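Local coordinates for protein anaphase-promoting complex subunit CUT9 (Schizosaccharomyces pombe, PDB 2XPI) that serves as a subunit of the anaphase-promoting complex, the ubiquitin ligase that controls progression through mitosis and G1, and forms a homodimer through its tetratricopeptide repeats, at residues S49-S54 against M191-I196; W90-L95 against A120-Q125; C152-A157 against A200-L205. One frame throughout, in Å; residues are numbered along the deposited sequence.

Contact 1. Residues S49-S54 against M191-I196; sequences STLTIS and MQDGGI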
loop_
_atom_site.group_PDB
_atom_site.type_symbol
_atom_site.label_atom_id
_atom_site.label_comp_id
_atom_site.label_asym_id
_atom_site.label_seq_id
_atom_site.Cartn_x
_atom_site.Cartn_y
_atom_site.Cartn_z
ATOM N N SER A 49 -4.992 -8.833 24.870
ATOM C CA SER A 49 -4.720 -8.179 23.590
ATOM C C SER A 49 -3.243 -7.830 23.483
ATOM O O SER A 49 -2.433 -8.304 24.263
ATOM C CB SER A 49 -5.554 -6.902 23.457
ATOM O OG SER A 49 -5.164 -5.940 24.425
ATOM N N THR A 50 -2.883 -6.993 22.524
ATOM C CA THR A 50 -1.483 -6.641 22.386
ATOM C C THR A 50 -1.008 -5.719 23.509
ATOM O O THR A 50 0.163 -5.705 23.834
ATOM C CB THR A 50 -1.177 -6.029 21.021
ATOM O OG1 THR A 50 -1.984 -4.858 20.828
ATOM C CG2 THR A 50 -1.492 -7.042 19.945
ATOM N N LEU A 51 -1.918 -4.967 24.109
ATOM C CA LEU A 51 -1.551 -4.120 25.229
ATOM C C LEU A 51 -0.673 -4.867 26.222
ATOM O O LEU A 51 0.273 -4.298 26.757
ATOM C CB LEU A 51 -2.800 -3.562 25.915
ATOM C CG LEU A 51 -3.652 -2.658 25.020
ATOM C CD1 LEU A 51 -4.758 -1.978 25.824
ATOM C CD2 LEU A 51 -2.758 -1.625 24.329
ATOM N N THR A 52 -0.975 -6.141 26.458
ATOM C CA THR A 52 -0.190 -6.983 27.369
ATOM C C THR A 52 1.277 -7.201 26.927
ATOM O O THR A 52 2.158 -7.373 27.760
ATOM C CB THR A 52 -0.879 -8.346 27.597
ATOM O OG1 THR A 52 -1.924 -8.198 28.558
ATOM C CG2 THR A 52 0.103 -9.369 28.130
ATOM N N ILE A 53 1.518 -7.183 25.618
ATOM C CA ILE A 53 2.844 -7.347 25.028
ATOM C C ILE A 53 3.529 -6.017 24.736
ATOM O O ILE A 53 4.604 -5.993 24.162
ATOM C CB ILE A 53 2.768 -7.976 23.619
ATOM C CG1 ILE A 53 1.909 -9.218 23.566
ATOM C CG2 ILE A 53 4.149 -8.358 23.116
ATOM C CD1 ILE A 53 1.848 -9.732 22.145
ATOM N N SER A 54 2.898 -4.898 25.037
ATOM C CA SER A 54 3.560 -3.647 24.736
ATOM C C SER A 54 4.814 -3.506 25.632
ATOM O O SER A 54 4.761 -3.800 26.825
ATOM C CB SER A 54 2.598 -2.488 24.943
ATOM O OG SER A 54 3.252 -1.259 24.691
ATOM N N MET A 191 -7.577 -11.871 32.520
ATOM C CA MET A 191 -8.954 -11.368 32.488
ATOM C C MET A 191 -9.204 -10.262 31.437
ATOM O O MET A 191 -9.837 -10.528 30.410
ATOM C CB MET A 191 -9.417 -10.925 33.891
ATOM C CG MET A 191 -8.626 -9.771 34.526
ATOM S SD MET A 191 -6.928 -10.193 34.954
ATOM C CE MET A 191 -7.182 -11.627 35.994
ATOM N N GLN A 192 -8.712 -9.043 31.697
ATOM C CA GLN A 192 -8.890 -7.892 30.787
ATOM C C GLN A 192 -7.783 -6.822 30.910
ATOM O O GLN A 192 -7.503 -6.343 32.005
ATOM C CB GLN A 192 -10.262 -7.228 31.010
ATOM C CG GLN A 192 -11.442 -7.902 30.300
ATOM C CD GLN A 192 -12.767 -7.180 30.529
ATOM O OE1 GLN A 192 -12.806 -5.969 30.774
ATOM N NE2 GLN A 192 -13.861 -7.928 30.448
ATOM N N ASP A 193 -7.191 -6.428 29.784
ATOM C CA ASP A 193 -6.098 -5.450 29.773
ATOM C C ASP A 193 -6.407 -4.088 29.121
ATOM O O ASP A 193 -5.579 -3.178 29.174
ATOM C CB ASP A 193 -4.862 -6.051 29.098
ATOM C CG ASP A 193 -5.089 -6.345 27.628
ATOM O OD1 ASP A 193 -6.027 -5.758 27.036
ATOM O OD2 ASP A 193 -4.335 -7.167 27.064
ATOM N N GLY A 194 -7.570 -3.950 28.491
ATOM C CA GLY A 194 -7.973 -2.676 27.929
ATOM C C GLY A 194 -8.157 -2.729 26.420
ATOM O O GLY A 194 -8.798 -1.848 25.844
ATOM N N GLY A 195 -7.576 -3.749 25.786
ATOM C CA GLY A 195 -7.696 -3.944 24.347
ATOM C C GLY A 195 -8.724 -4.995 23.987
ATOM O O GLY A 195 -9.379 -5.540 24.880
ATOM N N ILE A 196 -8.885 -5.250 22.686
ATOM C CA ILE A 196 -9.793 -6.287 22.163
ATOM C C ILE A 196 -9.245 -7.674 22.480
ATOM O O ILE A 196 -8.085 -7.946 22.197
ATOM C CB ILE A 196 -9.897 -6.261 20.619
ATOM C CG1 ILE A 196 -9.921 -4.835 20.040
ATOM C CG2 ILE A 196 -11.050 -7.149 20.137
ATOM C CD1 ILE A 196 -10.864 -3.955 20.677
#
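A single carboxylate, that of Asp193, collects hydrogen bonds from Ser49 (backbone N and OG) and Thr52 OG1 across the contact and from Gly195 N two residues further along its own chain, so that both of its oxygens carry two donors. OD2 takes the backbone N of Ser49 at 2.8 Å in an almost straight bond (169°), on the syn side but tilted 23° out of the carboxylate plane, while Thr52 OG1 reaches the anti lone pair of the same OD2 at 3.0 Å. OD1 accepts Ser49 OG, also syn and similarly tilted, 2.8 Å away. Its second donor is local: Gly195 N comes in nearly end-on at 2.8 Å and closes an Asx turn. A chi1 of 65° puts the Asp193 carboxylate where OD1 meets Gly195 N while both oxygens face Ser49. Beside this grip the Leu51 methyl CD1 packs against the peptide joining Gly194 to Gly195, 3.3 Å from Gly195 N. Asp93 of the second subunit packs on Ser49 and Leu51 and bonds Thr50 OG1, which places the junction at the dimer interface. Four donors would fix the carboxylate's rotation and probably favour its charged form, letting one acidic group tie the N-terminal segment to the loop ahead of helix 198-212.

Contact 2. Residues W90-L95 against A120-Q125; sequences WRHDAL and AFWLAQ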
loop_
_atom_site.group_PDB
_atom_site.type_symbol
_atom_site.label_atom_id
_atom_site.label_comp_id
_atom_site.label_asym_id
_atom_site.label_seq_id
_atom_site.Cartn_x
_atom_site.Cartn_y
_atom_site.Cartn_z
ATOM N N TRP A 90 12.934 1.223 21.760
ATOM C CA TRP A 90 13.404 1.831 20.525
ATOM C C TRP A 90 12.655 1.280 19.311
ATOM O O TRP A 90 12.191 2.035 18.467
ATOM C CB TRP A 90 14.915 1.617 20.397
ATOM C CG TRP A 90 15.535 2.142 19.156
ATOM C CD1 TRP A 90 14.985 3.018 18.270
ATOM C CD2 TRP A 90 16.837 1.821 18.653
ATOM N NE1 TRP A 90 15.864 3.261 17.239
ATOM C CE2 TRP A 90 17.009 2.536 17.450
ATOM C CE3 TRP A 90 17.883 1.010 19.111
ATOM C CZ2 TRP A 90 18.178 2.464 16.698
ATOM C CZ3 TRP A 90 19.045 0.934 18.356
ATOM C CH2 TRP A 90 19.177 1.655 17.161
ATOM N N ARG A 91 12.548 -0.039 19.216
ATOM C CA ARG A 91 11.782 -0.659 18.147
ATOM C C ARG A 91 10.354 -0.138 18.178
ATOM O O ARG A 91 9.800 0.247 17.158
ATOM C CB ARG A 91 11.774 -2.165 18.321
ATOM C CG ARG A 91 10.758 -2.858 17.481
ATOM C CD ARG A 91 10.544 -4.262 18.023
ATOM N NE ARG A 91 9.897 -4.243 19.331
ATOM C CZ ARG A 91 9.918 -5.262 20.180
ATOM N NH1 ARG A 91 10.564 -6.361 19.843
ATOM N NH2 ARG A 91 9.304 -5.175 21.361
ATOM N N HIS A 92 9.767 -0.083 19.364
ATOM C CA HIS A 92 8.379 0.333 19.477
ATOM C C HIS A 92 8.143 1.732 18.915
ATOM O O HIS A 92 7.164 1.985 18.204
ATOM C CB HIS A 92 7.940 0.299 20.926
ATOM C CG HIS A 92 6.468 0.164 21.100
ATOM N ND1 HIS A 92 5.770 -0.945 20.666
ATOM C CD2 HIS A 92 5.559 0.980 21.680
ATOM C CE1 HIS A 92 4.493 -0.803 20.966
ATOM N NE2 HIS A 92 4.339 0.357 21.582
ATOM N N ASP A 93 9.033 2.648 19.257
ATOM C CA ASP A 93 8.846 4.022 18.853
ATOM C C ASP A 93 9.092 4.148 17.355
ATOM O O ASP A 93 8.413 4.910 16.672
ATOM C CB ASP A 93 9.745 4.947 19.657
ATOM C CG ASP A 93 9.590 6.377 19.253
ATOM O OD1 ASP A 93 10.536 6.925 18.655
ATOM O OD2 ASP A 93 8.514 6.960 19.506
ATOM N N ALA A 94 10.038 3.380 16.830
ATOM C CA ALA A 94 10.271 3.382 15.382
ATOM C C ALA A 94 8.981 3.048 14.616
ATOM O O ALA A 94 8.584 3.768 13.714
ATOM C CB ALA A 94 11.402 2.416 14.996
ATOM N N LEU A 95 8.370 1.927 14.978
ATOM C CA LEU A 95 7.097 1.480 14.464
ATOM C C LEU A 95 6.119 2.646 14.477
ATOM O O LEU A 95 5.608 3.074 13.445
ATOM C CB LEU A 95 6.565 0.411 15.411
ATOM C CG LEU A 95 6.093 -0.931 14.886
ATOM C CD1 LEU A 95 5.391 -1.700 16.026
ATOM C CD2 LEU A 95 5.181 -0.722 13.707
ATOM N N ALA A 120 9.237 -11.752 18.260
ATOM C CA ALA A 120 8.860 -12.231 16.936
ATOM C C ALA A 120 7.576 -11.551 16.478
ATOM O O ALA A 120 7.448 -11.161 15.317
ATOM C CB ALA A 120 8.662 -13.727 16.959
ATOM N N PHE A 121 6.612 -11.423 17.380
ATOM C CA PHE A 121 5.376 -10.742 17.045
ATOM C C PHE A 121 5.630 -9.318 16.552
ATOM O O PHE A 121 5.174 -8.916 15.481
ATOM C CB PHE A 121 4.448 -10.671 18.254
ATOM C CG PHE A 121 3.286 -9.751 18.052
ATOM C CD1 PHE A 121 2.195 -10.146 17.281
ATOM C CD2 PHE A 121 3.288 -8.479 18.600
ATOM C CE1 PHE A 121 1.108 -9.288 17.074
ATOM C CE2 PHE A 121 2.203 -7.603 18.396
ATOM C CZ PHE A 121 1.115 -8.013 17.626
ATOM N N TRP A 122 6.352 -8.553 17.358
ATOM C CA TRP A 122 6.550 -7.142 17.071
ATOM C C TRP A 122 7.383 -6.932 15.816
ATOM O O TRP A 122 7.168 -5.957 15.079
ATOM C CB TRP A 122 7.148 -6.430 18.285
ATOM C CG TRP A 122 6.123 -6.202 19.359
ATOM C CD1 TRP A 122 6.089 -6.766 20.613
ATOM C CD2 TRP A 122 4.956 -5.382 19.256
ATOM N NE1 TRP A 122 4.988 -6.318 21.297
ATOM C CE2 TRP A 122 4.275 -5.468 20.486
ATOM C CE3 TRP A 122 4.421 -4.577 18.241
ATOM C CZ2 TRP A 122 3.083 -4.769 20.734
ATOM C CZ3 TRP A 122 3.226 -3.882 18.491
ATOM C CH2 TRP A 122 2.578 -3.988 19.726
ATOM N N LEU A 123 8.308 -7.859 15.564
ATOM C CA LEU A 123 9.115 -7.813 14.348
ATOM C C LEU A 123 8.204 -8.093 13.159
ATOM O O LEU A 123 8.246 -7.395 12.140
ATOM C CB LEU A 123 10.220 -8.858 14.401
ATOM C CG LEU A 123 11.505 -8.588 13.615
ATOM C CD1 LEU A 123 12.075 -9.868 13.003
ATOM C CD2 LEU A 123 11.347 -7.505 12.560
ATOM N N ALA A 124 7.383 -9.132 13.300
ATOM C CA ALA A 124 6.370 -9.468 12.305
ATOM C C ALA A 124 5.473 -8.268 11.981
ATOM O O ALA A 124 5.134 -8.044 10.815
ATOM C CB ALA A 124 5.541 -10.647 12.787
ATOM N N GLN A 125 5.103 -7.499 13.007
ATOM C CA GLN A 125 4.276 -6.303 12.849
ATOM C C GLN A 125 4.883 -5.327 11.869
ATOM O O GLN A 125 4.191 -4.772 11.001
ATOM C CB GLN A 125 4.139 -5.579 14.176
ATOM C CG GLN A 125 2.895 -5.915 14.942
ATOM C CD GLN A 125 1.691 -5.269 14.330
ATOM O OE1 GLN A 125 1.166 -4.286 14.851
ATOM N NE2 GLN A 125 1.259 -5.796 13.199
#
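Trp122 is the hub of this pairing, meeting Arg91, His92 and Leu95 of the neighbouring helix with different parts of its side chain. His92 points an edge at the indole: CE1 stands over one face toward the rim, 3.9 Å from CH2. The planes meet at 88° in a T-shaped pair, with 5.2 Å between the His92 ring centre and that of the six-membered ring of Trp122. On the opposite face the ring of Phe121, from Trp122's own helix, brings CE2 over the centre, so the indole is held between two aromatic rings. The bent Arg91 chain lays a face of its guanidinium over Trp122 CB (CZ to CB 3.6 Å), while NH1 forms a salt bridge with Asp119. Leu95 CD1 completes the close packing at CE3, 3.8 Å away. Looser is the far end, where the same methyl only approaches Gln125 CB at 4.5 Å; even there every touching residue is buried. With an alanine here instead of Trp122, His92 and Phe121 would probably lose the ring between them, and Ile53 O would be left without its NE1 donor. The segments run nearly parallel, 25° apart with axes 10.9 Å from each other, joining the first helices of TPR 1 and TPR 2. Helix 100-114 packs behind Trp90 and Ala94, and helices 133-142 and 150-162 cover Ala124.

Contact 3. Residues C152-A157 against A200-L205; sequences CRYLAA and ASMCYL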
loop_
_atom_site.group_PDB
_atom_site.type_symbol
_atom_site.label_atom_id
_atom_site.label_comp_id
_atom_site.label_asym_id
_atom_site.label_seq_id
_atom_site.Cartn_x
_atom_site.Cartn_y
_atom_site.Cartn_z
ATOM N N CYS A 152 0.862 -14.154 18.020
ATOM C CA CYS A 152 1.538 -14.670 16.838
ATOM C C CYS A 152 0.570 -15.464 15.956
ATOM O O CYS A 152 0.679 -15.456 14.739
ATOM C CB CYS A 152 2.753 -15.512 17.234
ATOM S SG CYS A 152 4.150 -14.583 17.985
ATOM N N ARG A 153 -0.387 -16.141 16.575
ATOM C CA ARG A 153 -1.425 -16.848 15.830
ATOM C C ARG A 153 -2.332 -15.846 15.106
ATOM O O ARG A 153 -2.588 -15.971 13.905
ATOM C CB ARG A 153 -2.243 -17.736 16.769
ATOM C CG ARG A 153 -3.133 -18.721 16.068
ATOM C CD ARG A 153 -3.740 -19.711 17.051
ATOM N NE ARG A 153 -3.678 -21.070 16.515
ATOM C CZ ARG A 153 -2.776 -21.980 16.871
ATOM N NH1 ARG A 153 -1.870 -21.698 17.797
ATOM N NH2 ARG A 153 -2.791 -23.182 16.312
ATOM N N TYR A 154 -2.819 -14.854 15.836
ATOM C CA TYR A 154 -3.562 -13.793 15.202
ATOM C C TYR A 154 -2.829 -13.197 13.996
ATOM O O TYR A 154 -3.416 -13.040 12.917
ATOM C CB TYR A 154 -3.864 -12.684 16.193
ATOM C CG TYR A 154 -4.488 -11.482 15.542
ATOM C CD1 TYR A 154 -5.815 -11.516 15.113
ATOM C CD2 TYR A 154 -3.766 -10.310 15.355
ATOM C CE1 TYR A 154 -6.407 -10.416 14.502
ATOM C CE2 TYR A 154 -4.348 -9.197 14.750
ATOM C CZ TYR A 154 -5.669 -9.259 14.320
ATOM O OH TYR A 154 -6.264 -8.169 13.729
ATOM N N LEU A 155 -1.555 -12.851 14.180
ATOM C CA LEU A 155 -0.829 -12.120 13.142
ATOM C C LEU A 155 -0.484 -12.999 11.941
ATOM O O LEU A 155 -0.555 -12.544 10.799
ATOM C CB LEU A 155 0.415 -11.442 13.694
ATOM C CG LEU A 155 1.013 -10.433 12.711
ATOM C CD1 LEU A 155 -0.042 -9.478 12.188
ATOM C CD2 LEU A 155 2.152 -9.667 13.350
ATOM N N ALA A 156 -0.130 -14.255 12.196
ATOM C CA ALA A 156 0.124 -15.197 11.114
ATOM C C ALA A 156 -1.151 -15.403 10.290
ATOM O O ALA A 156 -1.112 -15.381 9.066
ATOM C CB ALA A 156 0.651 -16.519 11.643
ATOM N N ALA A 157 -2.277 -15.591 10.969
ATOM C CA ALA A 157 -3.562 -15.729 10.293
ATOM C C ALA A 157 -3.875 -14.476 9.488
ATOM O O ALA A 157 -4.325 -14.546 8.340
ATOM C CB ALA A 157 -4.678 -15.996 11.308
ATOM N N ALA A 200 -11.565 -12.529 20.329
ATOM C CA ALA A 200 -12.525 -11.859 19.476
ATOM C C ALA A 200 -11.936 -11.680 18.094
ATOM O O ALA A 200 -12.534 -12.088 17.088
ATOM C CB ALA A 200 -12.892 -10.550 20.045
ATOM N N SER A 201 -10.744 -11.098 18.049
ATOM C CA SER A 201 -10.077 -10.755 16.800
ATOM C C SER A 201 -9.898 -11.940 15.868
ATOM O O SER A 201 -9.957 -11.798 14.647
ATOM C CB SER A 201 -8.721 -10.103 17.087
ATOM O OG SER A 201 -8.900 -8.893 17.820
ATOM N N MET A 202 -9.676 -13.117 16.430
ATOM C CA MET A 202 -9.522 -14.294 15.588
ATOM C C MET A 202 -10.866 -14.813 15.006
ATOM O O MET A 202 -10.892 -15.386 13.913
ATOM C CB MET A 202 -8.736 -15.387 16.326
ATOM C CG MET A 202 -7.295 -14.994 16.617
ATOM S SD MET A 202 -6.269 -16.378 17.159
ATOM C CE MET A 202 -6.637 -16.480 18.901
ATOM N N CYS A 203 -11.973 -14.601 15.722
ATOM C CA CYS A 203 -13.300 -14.932 15.178
ATOM C C CYS A 203 -13.629 -13.963 14.061
ATOM O O CYS A 203 -14.308 -14.330 13.108
ATOM C CB CYS A 203 -14.404 -14.828 16.234
ATOM S SG CYS A 203 -14.461 -16.137 17.479
ATOM N N TYR A 204 -13.164 -12.722 14.197
ATOM C CA TYR A 204 -13.382 -11.733 13.162
ATOM C C TYR A 204 -12.637 -12.199 11.940
ATOM O O TYR A 204 -13.133 -12.103 10.811
ATOM C CB TYR A 204 -12.869 -10.357 13.587
ATOM C CG TYR A 204 -12.696 -9.413 12.416
ATOM C CD1 TYR A 204 -13.790 -8.829 11.808
ATOM C CD2 TYR A 204 -11.433 -9.126 11.908
ATOM C CE1 TYR A 204 -13.636 -7.981 10.735
ATOM C CE2 TYR A 204 -11.269 -8.276 10.835
ATOM C CZ TYR A 204 -12.370 -7.708 10.252
ATOM O OH TYR A 204 -12.212 -6.856 9.172
ATOM N N LEU A 205 -11.436 -12.714 12.172
ATOM C CA LEU A 205 -10.574 -13.125 11.083
ATOM C C LEU A 205 -11.236 -14.306 10.407
ATOM O O LEU A 205 -11.330 -14.370 9.179
ATOM C CB LEU A 205 -9.205 -13.511 11.616
ATOM C CG LEU A 205 -7.973 -12.890 10.958
ATOM C CD1 LEU A 205 -8.193 -11.445 10.528
ATOM C CD2 LEU A 205 -6.805 -13.007 11.924
#
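Two different first torsions bring Tyr154 and Met202 together: Tyr154 CG stands anti to its backbone N (chi1 173°), which carries the ring to the partner helix, whereas Met202 CG is anti to the carbonyl carbon (chi1 -65°), which sets CG beside the Tyr154 ring. Their alpha carbons are only 6.0 Å apart, the closest pairing of the two backbones. The phenol ring then lies among three side chains. Met202 CG comes to its edge, near the ring plane, 4.1 Å from CD1. Ser201 CB approaches CE1 obliquely at 3.5 Å, and Leu205 CD2 comes in obliquely too, 3.7 Å from CD1. That one leucine methyl does further work, for it also rests on the carbonyl oxygen of Tyr154 and against Ala157 CB one turn later. At the other border of the contact the Met202 chain bends at chi3 and its SD lies beside the aliphatic part of Arg153, 4.1 Å from CG; the guanidinium beyond turns elsewhere, with NE bonded to Leu172 O. The helix segments run side by side, 20° from parallel with axes 10.0 Å apart, and join the first helices of TPR 3 and TPR 4. Leu173, on helix 166-173 in TPR 3, touches both Ala157 and Leu205. A bound gold(I) cyanide ion lies about 4 Å from the Met202 side chain. No hydrogen bond links the two segments, so cohesion here rests on apolar packing, while the two hydroxyls, Tyr154 OH and Ser201 OG, bond Gln97 of the second subunit. The same two residues thus pack adjacent repeats together through their carbons and bond the second subunit through their hydroxyls.

How the contacts relate
All three contacts gather toward the N-terminal end of the superhelix, with centres 14 to 18 Å apart, and each touches the second subunit, in keeping with the role of TPR repeats 1-7 in homodimerization. Contacts 2 and 3 follow one another along the chain and repeat one theme, the near-parallel stacking of first helices from adjacent repeats; Leu155 and Cys152 join them by packing on Ala124 and Phe121. Contact 1 is of another kind. Its segments bracket contact 2 in sequence and interleave with those of contact 3, so the N-terminal segment, packed by Thr50 and Ile53 on Phe121, bridges the repeat stack to the loop whose Ile196 meets Ser201.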